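Long-range contact in aminotransferase, class I (Staphylococcus aureus, PDB 2O1B), which probably transfers amino groups between amino acids and 2-oxo acids, using a bound pyridoxal-5'-phosphate, as class I aminotransferases do: residues I337-E350 and K368-L382. Numbering follows the deposited sequence. Where two conformers were deposited one is given.
Sequences IYVWLETPPGYDSE and KPFGENGNRYVRISL
W340 and Y377 meet face to face on the antiparallel pair of strands 338-342 and 377-381: the five-membered ring of W340 and the Y377 ring form an offset stack, centroids 3.9 Å apart and planes only 4° from parallel. Y377 CB continues the overlap, set 3.3 Å from the centroid of the W340 six-membered ring as a CH-pi contact. The W340 indole, its CG anti to the backbone N (chi1 -174°), reaches the 3-10 turn 372-374, where W340 CH2 lies 3.7 Å from G374 CA; W340 NE1 is hydrogen-bonded to Y167 OH.

Backbone hydrogen bonds pair V339 with I380 and L341 with V378 in both directions. Further along, the R379 guanidinium lies flat on Y338, centres 4.1 Å apart, and I337 CG1 sits over the opposite face. Y338 OH is hydrogen-bonded to Y223 OH and R379 NH1 to N192 OD1, both in the pyridoxal-5'-phosphate pocket, so this end of the ladder borders the cofactor site. On the other sheet face L341 CD1 lies 3.8 Å from I380 CD1.

Toward the turns the contact opens to solvent at R376 and K368. Water joins R376 NH1 to P344 O, and another links S349 OG to N375 OD1. K368 CD approaches E350 OE2 (3.4 Å), but the charged groups do not touch. Buried T343 N still donates to R376 O (3.0 Å).

The strands form the middle of a four-stranded antiparallel sheet, between 330-331 and 365-366, consistent with the C-terminal small domain of fold type I enzymes; F352 of helix 349-360 packs on L341 and V378, and helix 302-325 on V339 and I380.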
loop_
_atom_site.group_PDB
_atom_site.type_symbol
_atom_site.label_atom_id
_atom_site.label_comp_id
_atom_site.label_asym_id
_atom_site.label_seq_id
_atom_site.Cartn_x
_atom_site.Cartn_y
_atom_site.Cartn_z
ATOM N N ILE A 337 3.366 20.871 -13.909
ATOM C CA ILE A 337 4.598 21.499 -13.450
ATOM C C ILE A 337 5.770 21.343 -14.450
ATOM O O ILE A 337 6.918 21.582 -14.091
ATOM C CB ILE A 337 4.999 20.968 -12.037
ATOM C CG1 ILE A 337 5.286 19.461 -12.075
ATOM C CG2 ILE A 337 3.901 21.307 -10.984
ATOM C CD1 ILE A 337 5.917 18.930 -10.815
ATOM N N TYR A 338 5.469 20.957 -15.694
ATOM C CA TYR A 338 6.510 20.664 -16.691
ATOM C C TYR A 338 6.408 21.487 -17.978
ATOM O O TYR A 338 5.356 22.069 -18.281
ATOM C CB TYR A 338 6.505 19.176 -17.071
ATOM C CG TYR A 338 6.264 18.208 -15.937
ATOM C CD1 TYR A 338 7.319 17.747 -15.148
ATOM C CD2 TYR A 338 4.981 17.730 -15.668
ATOM C CE1 TYR A 338 7.103 16.842 -14.105
ATOM C CE2 TYR A 338 4.756 16.828 -14.629
ATOM C CZ TYR A 338 5.822 16.385 -13.857
ATOM O OH TYR A 338 5.600 15.489 -12.828
ATOM N N VAL A 339 7.504 21.528 -18.740
ATOM C CA VAL A 339 7.431 21.900 -20.161
ATOM C C VAL A 339 7.870 20.709 -21.037
ATOM O O VAL A 339 8.828 20.014 -20.715
ATOM C CB VAL A 339 8.196 23.220 -20.477
ATOM C CG1 VAL A 339 8.047 23.621 -21.957
ATOM C CG2 VAL A 339 7.684 24.359 -19.596
ATOM N N TRP A 340 7.118 20.470 -22.108
ATOM C CA TRP A 340 7.309 19.349 -23.042
ATOM C C TRP A 340 8.086 19.942 -24.211
ATOM O O TRP A 340 7.543 20.737 -24.983
ATOM C CB TRP A 340 5.915 18.839 -23.453
ATOM C CG TRP A 340 5.753 17.594 -24.303
ATOM C CD1 TRP A 340 5.006 17.488 -25.441
ATOM C CD2 TRP A 340 6.262 16.276 -24.041
ATOM N NE1 TRP A 340 5.029 16.201 -25.920
ATOM C CE2 TRP A 340 5.787 15.431 -25.075
ATOM C CE3 TRP A 340 7.061 15.723 -23.029
ATOM C CZ2 TRP A 340 6.118 14.076 -25.146
ATOM C CZ3 TRP A 340 7.390 14.364 -23.099
ATOM C CH2 TRP A 340 6.922 13.558 -24.148
ATOM N N LEU A 341 9.374 19.577 -24.301
ATOM C CA LEU A 341 10.340 20.177 -25.232
ATOM C C LEU A 341 10.673 19.209 -26.359
ATOM O O LEU A 341 10.942 18.040 -26.104
ATOM C CB LEU A 341 11.646 20.486 -24.478
ATOM C CG LEU A 341 12.683 21.573 -24.813
ATOM C CD1 LEU A 341 14.077 20.968 -24.745
ATOM C CD2 LEU A 341 12.493 22.299 -26.142
ATOM N N GLU A 342 10.677 19.696 -27.598
ATOM C CA GLU A 342 11.161 18.900 -28.733
ATOM C C GLU A 342 12.650 18.603 -28.609
ATOM O O GLU A 342 13.430 19.459 -28.176
ATOM C CB GLU A 342 10.915 19.633 -30.060
ATOM C CG GLU A 342 9.445 19.820 -30.418
ATOM C CD GLU A 342 9.212 20.063 -31.909
ATOM O OE1 GLU A 342 9.989 19.554 -32.744
ATOM O OE2 GLU A 342 8.244 20.772 -32.242
ATOM N N THR A 343 13.039 17.381 -28.974
ATOM C CA THR A 343 14.441 17.081 -29.220
ATOM C C THR A 343 14.859 17.671 -30.576
ATOM O O THR A 343 14.026 17.807 -31.487
ATOM C CB THR A 343 14.745 15.574 -29.199
ATOM O OG1 THR A 343 14.038 14.911 -30.260
ATOM C CG2 THR A 343 14.394 14.970 -27.838
ATOM N N PRO A 344 16.146 18.037 -30.714
ATOM C CA PRO A 344 16.613 18.568 -31.983
ATOM C C PRO A 344 16.790 17.439 -32.977
ATOM O O PRO A 344 16.848 16.273 -32.558
ATOM C CB PRO A 344 17.967 19.183 -31.629
ATOM C CG PRO A 344 18.406 18.508 -30.418
ATOM C CD PRO A 344 17.222 17.976 -29.713
ATOM N N PRO A 345 16.852 17.765 -34.286
ATOM C CA PRO A 345 17.080 16.702 -35.266
ATOM C C PRO A 345 18.363 15.916 -34.970
ATOM O O PRO A 345 19.365 16.492 -34.524
ATOM C CB PRO A 345 17.187 17.443 -36.610
ATOM C CG PRO A 345 17.163 18.892 -36.305
ATOM C CD PRO A 345 16.683 19.092 -34.910
ATOM N N GLY A 346 18.314 14.607 -35.200
ATOM C CA GLY A 346 19.465 13.738 -34.990
ATOM C C GLY A 346 19.618 13.232 -33.563
ATOM O O GLY A 346 20.539 12.478 -33.281
ATOM N N TYR A 347 18.738 13.679 -32.670
ATOM C CA TYR A 347 18.642 13.170 -31.292
ATOM C C TYR A 347 17.245 12.634 -31.004
ATOM O O TYR A 347 16.268 13.342 -31.200
ATOM C CB TYR A 347 18.905 14.287 -30.275
ATOM C CG TYR A 347 20.293 14.847 -30.312
ATOM C CD1 TYR A 347 20.672 15.755 -31.306
ATOM C CD2 TYR A 347 21.236 14.480 -29.349
ATOM C CE1 TYR A 347 21.934 16.283 -31.339
ATOM C CE2 TYR A 347 22.515 15.008 -29.374
ATOM C CZ TYR A 347 22.859 15.905 -30.383
ATOM O OH TYR A 347 24.125 16.433 -30.438
ATOM N N ASP A 348 17.143 11.401 -30.523
ATOM C CA ASP A 348 15.894 10.964 -29.918
ATOM C C ASP A 348 15.874 11.422 -28.450
ATOM O O ASP A 348 16.803 12.115 -28.006
ATOM C CB ASP A 348 15.634 9.454 -30.107
ATOM C CG ASP A 348 16.638 8.560 -29.391
ATOM O OD1 ASP A 348 17.174 8.923 -28.320
ATOM O OD2 ASP A 348 16.876 7.447 -29.901
ATOM N N SER A 349 14.815 11.069 -27.716
ATOM C CA SER A 349 14.637 11.537 -26.342
ATOM C C SER A 349 15.746 11.047 -25.405
ATOM O O SER A 349 16.194 11.776 -24.509
ATOM C CB SER A 349 13.254 11.142 -25.810
ATOM O OG SER A 349 13.193 9.776 -25.447
ATOM N N GLU A 350 16.189 9.816 -25.623
ATOM C CA GLU A 350 17.210 9.207 -24.776
ATOM C C GLU A 350 18.611 9.713 -25.123
ATOM O O GLU A 350 19.438 9.932 -24.231
ATOM C CB GLU A 350 17.121 7.682 -24.849
ATOM C CG GLU A 350 15.827 7.116 -24.250
ATOM C CD GLU A 350 15.754 5.589 -24.307
ATOM O OE1 GLU A 350 15.726 4.967 -23.225
ATOM O OE2 GLU A 350 15.728 5.009 -25.421
ATOM N N LYS A 368 10.438 8.949 -24.025
ATOM C CA LYS A 368 10.205 7.548 -24.432
ATOM C C LYS A 368 9.291 6.739 -23.497
ATOM O O LYS A 368 8.292 6.200 -23.959
ATOM C CB LYS A 368 11.508 6.787 -24.714
ATOM C CG LYS A 368 11.278 5.311 -25.084
ATOM C CD LYS A 368 12.406 4.750 -25.935
ATOM C CE LYS A 368 12.285 3.240 -26.131
ATOM N NZ LYS A 368 10.933 2.848 -26.623
ATOM N N PRO A 369 9.633 6.646 -22.192
ATOM C CA PRO A 369 8.776 5.919 -21.255
ATOM C C PRO A 369 7.331 6.430 -21.164
ATOM O O PRO A 369 6.473 5.722 -20.655
ATOM C CB PRO A 369 9.487 6.098 -19.904
ATOM C CG PRO A 369 10.405 7.232 -20.087
ATOM C CD PRO A 369 10.826 7.184 -21.515
ATOM N N PHE A 370 7.061 7.635 -21.655
ATOM C CA PHE A 370 5.697 8.174 -21.676
ATOM C C PHE A 370 4.907 7.690 -22.897
ATOM O O PHE A 370 3.697 7.922 -23.011
ATOM C CB PHE A 370 5.738 9.696 -21.606
ATOM C CG PHE A 370 6.405 10.222 -20.365
ATOM C CD1 PHE A 370 5.721 10.254 -19.158
ATOM C CD2 PHE A 370 7.727 10.677 -20.405
ATOM C CE1 PHE A 370 6.329 10.732 -18.008
ATOM C CE2 PHE A 370 8.344 11.170 -19.259
ATOM C CZ PHE A 370 7.652 11.193 -18.060
ATOM N N GLY A 371 5.594 6.978 -23.782
ATOM C CA GLY A 371 4.982 6.372 -24.954
ATOM C C GLY A 371 5.752 6.686 -26.220
ATOM O O GLY A 371 6.628 7.566 -26.218
ATOM N N GLU A 372 5.414 5.946 -27.283
ATOM C CA GLU A 372 5.930 6.116 -28.640
ATOM C C GLU A 372 5.903 7.577 -29.108
ATOM O O GLU A 372 6.840 8.053 -29.750
ATOM C CB GLU A 372 5.090 5.254 -29.598
ATOM C CG GLU A 372 5.832 4.651 -30.792
ATOM C CD GLU A 372 4.990 3.620 -31.541
ATOM O OE1 GLU A 372 3.918 3.238 -31.024
ATOM O OE2 GLU A 372 5.394 3.184 -32.648
ATOM N N ASN A 373 4.821 8.276 -28.780
ATOM C CA ASN A 373 4.622 9.666 -29.172
ATOM C C ASN A 373 5.511 10.649 -28.413
ATOM O O ASN A 373 5.522 11.839 -28.724
ATOM C CB ASN A 373 3.156 10.070 -29.031
ATOM C CG ASN A 373 2.274 9.396 -30.046
ATOM O OD1 ASN A 373 2.749 8.942 -31.095
ATOM N ND2 ASN A 373 0.984 9.311 -29.743
ATOM N N GLY A 374 6.242 10.140 -27.424
ATOM C CA GLY A 374 7.210 10.923 -26.669
ATOM C C GLY A 374 8.631 10.718 -27.174
ATOM O O GLY A 374 9.559 11.294 -26.637
ATOM N N ASN A 375 8.800 9.916 -28.226
ATOM C CA ASN A 375 10.130 9.584 -28.731
ATOM C C ASN A 375 11.027 10.793 -29.060
ATOM O O ASN A 375 12.256 10.716 -28.943
ATOM C CB ASN A 375 10.032 8.666 -29.958
ATOM C CG ASN A 375 11.288 7.870 -30.177
ATOM O OD1 ASN A 375 11.795 7.229 -29.256
ATOM N ND2 ASN A 375 11.812 7.903 -31.401
ATOM N N ARG A 376 10.411 11.901 -29.463
ATOM C CA ARG A 376 11.168 13.089 -29.857
ATOM C C ARG A 376 10.847 14.319 -29.006
ATOM O O ARG A 376 10.825 15.453 -29.496
ATOM C CB ARG A 376 11.027 13.359 -31.353
ATOM C CG ARG A 376 11.415 12.143 -32.202
ATOM C CD ARG A 376 12.371 12.481 -33.324
ATOM N NE ARG A 376 12.889 11.266 -33.963
ATOM C CZ ARG A 376 14.155 10.857 -33.928
ATOM N NH1 ARG A 376 15.089 11.570 -33.298
ATOM N NH2 ARG A 376 14.499 9.733 -34.548
ATOM N N TYR A 377 10.615 14.070 -27.719
ATOM C CA TYR A 377 10.441 15.126 -26.731
ATOM C C TYR A 377 11.138 14.763 -25.438
ATOM O O TYR A 377 11.415 13.602 -25.181
ATOM C CB TYR A 377 8.976 15.315 -26.372
ATOM C CG TYR A 377 8.108 15.879 -27.450
ATOM C CD1 TYR A 377 7.825 17.240 -27.493
ATOM C CD2 TYR A 377 7.561 15.053 -28.428
ATOM C CE1 TYR A 377 7.029 17.769 -28.487
ATOM C CE2 TYR A 377 6.754 15.574 -29.420
ATOM C CZ TYR A 377 6.496 16.932 -29.443
ATOM O OH TYR A 377 5.684 17.456 -30.427
ATOM N N VAL A 378 11.378 15.772 -24.617
ATOM C CA VAL A 378 11.814 15.567 -23.253
ATOM C C VAL A 378 10.919 16.379 -22.324
ATOM O O VAL A 378 10.377 17.416 -22.725
ATOM C CB VAL A 378 13.312 15.920 -23.056
ATOM C CG1 VAL A 378 14.196 14.983 -23.892
ATOM C CG2 VAL A 378 13.585 17.388 -23.404
ATOM N N ARG A 379 10.757 15.887 -21.096
ATOM C CA ARG A 379 9.964 16.562 -20.077
ATOM C C ARG A 379 10.878 17.314 -19.115
ATOM O O ARG A 379 11.871 16.770 -18.613
ATOM C CB ARG A 379 9.121 15.535 -19.317
ATOM C CG ARG A 379 7.978 16.122 -18.492
ATOM C CD ARG A 379 7.430 15.070 -17.521
ATOM N NE ARG A 379 8.398 14.762 -16.466
ATOM C CZ ARG A 379 8.213 13.874 -15.487
ATOM N NH1 ARG A 379 7.074 13.187 -15.389
ATOM N NH2 ARG A 379 9.166 13.683 -14.584
ATOM N N ILE A 380 10.535 18.565 -18.861
ATOM C CA ILE A 380 11.381 19.462 -18.087
ATOM C C ILE A 380 10.582 19.968 -16.899
ATOM O O ILE A 380 9.548 20.619 -17.071
ATOM C CB ILE A 380 11.876 20.632 -18.961
ATOM C CG1 ILE A 380 12.931 20.123 -19.963
ATOM C CG2 ILE A 380 12.410 21.777 -18.100
ATOM C CD1 ILE A 380 13.389 21.153 -20.970
ATOM N N SER A 381 11.049 19.640 -15.700
ATOM C CA SER A 381 10.351 20.032 -14.475
ATOM C C SER A 381 10.711 21.442 -14.041
ATOM O O SER A 381 11.888 21.784 -13.919
ATOM C CB SER A 381 10.673 19.067 -13.347
ATOM O OG SER A 381 10.078 19.501 -12.129
ATOM N N LEU A 382 9.684 22.249 -13.795
ATOM C CA LEU A 382 9.875 23.612 -13.317
ATOM C C LEU A 382 9.878 23.655 -11.783
ATOM O O LEU A 382 9.823 24.720 -11.181
ATOM C CB LEU A 382 8.791 24.529 -13.891
ATOM C CG LEU A 382 8.709 24.660 -15.418
ATOM C CD1 LEU A 382 7.299 25.053 -15.842
ATOM C CD2 LEU A 382 9.735 25.644 -15.952
HETATM O O HOH W 1 9.805 16.240 -31.988
HETATM O O HOH W 2 14.666 14.566 -33.257
HETATM O O HOH W 3 13.693 8.041 -27.469
#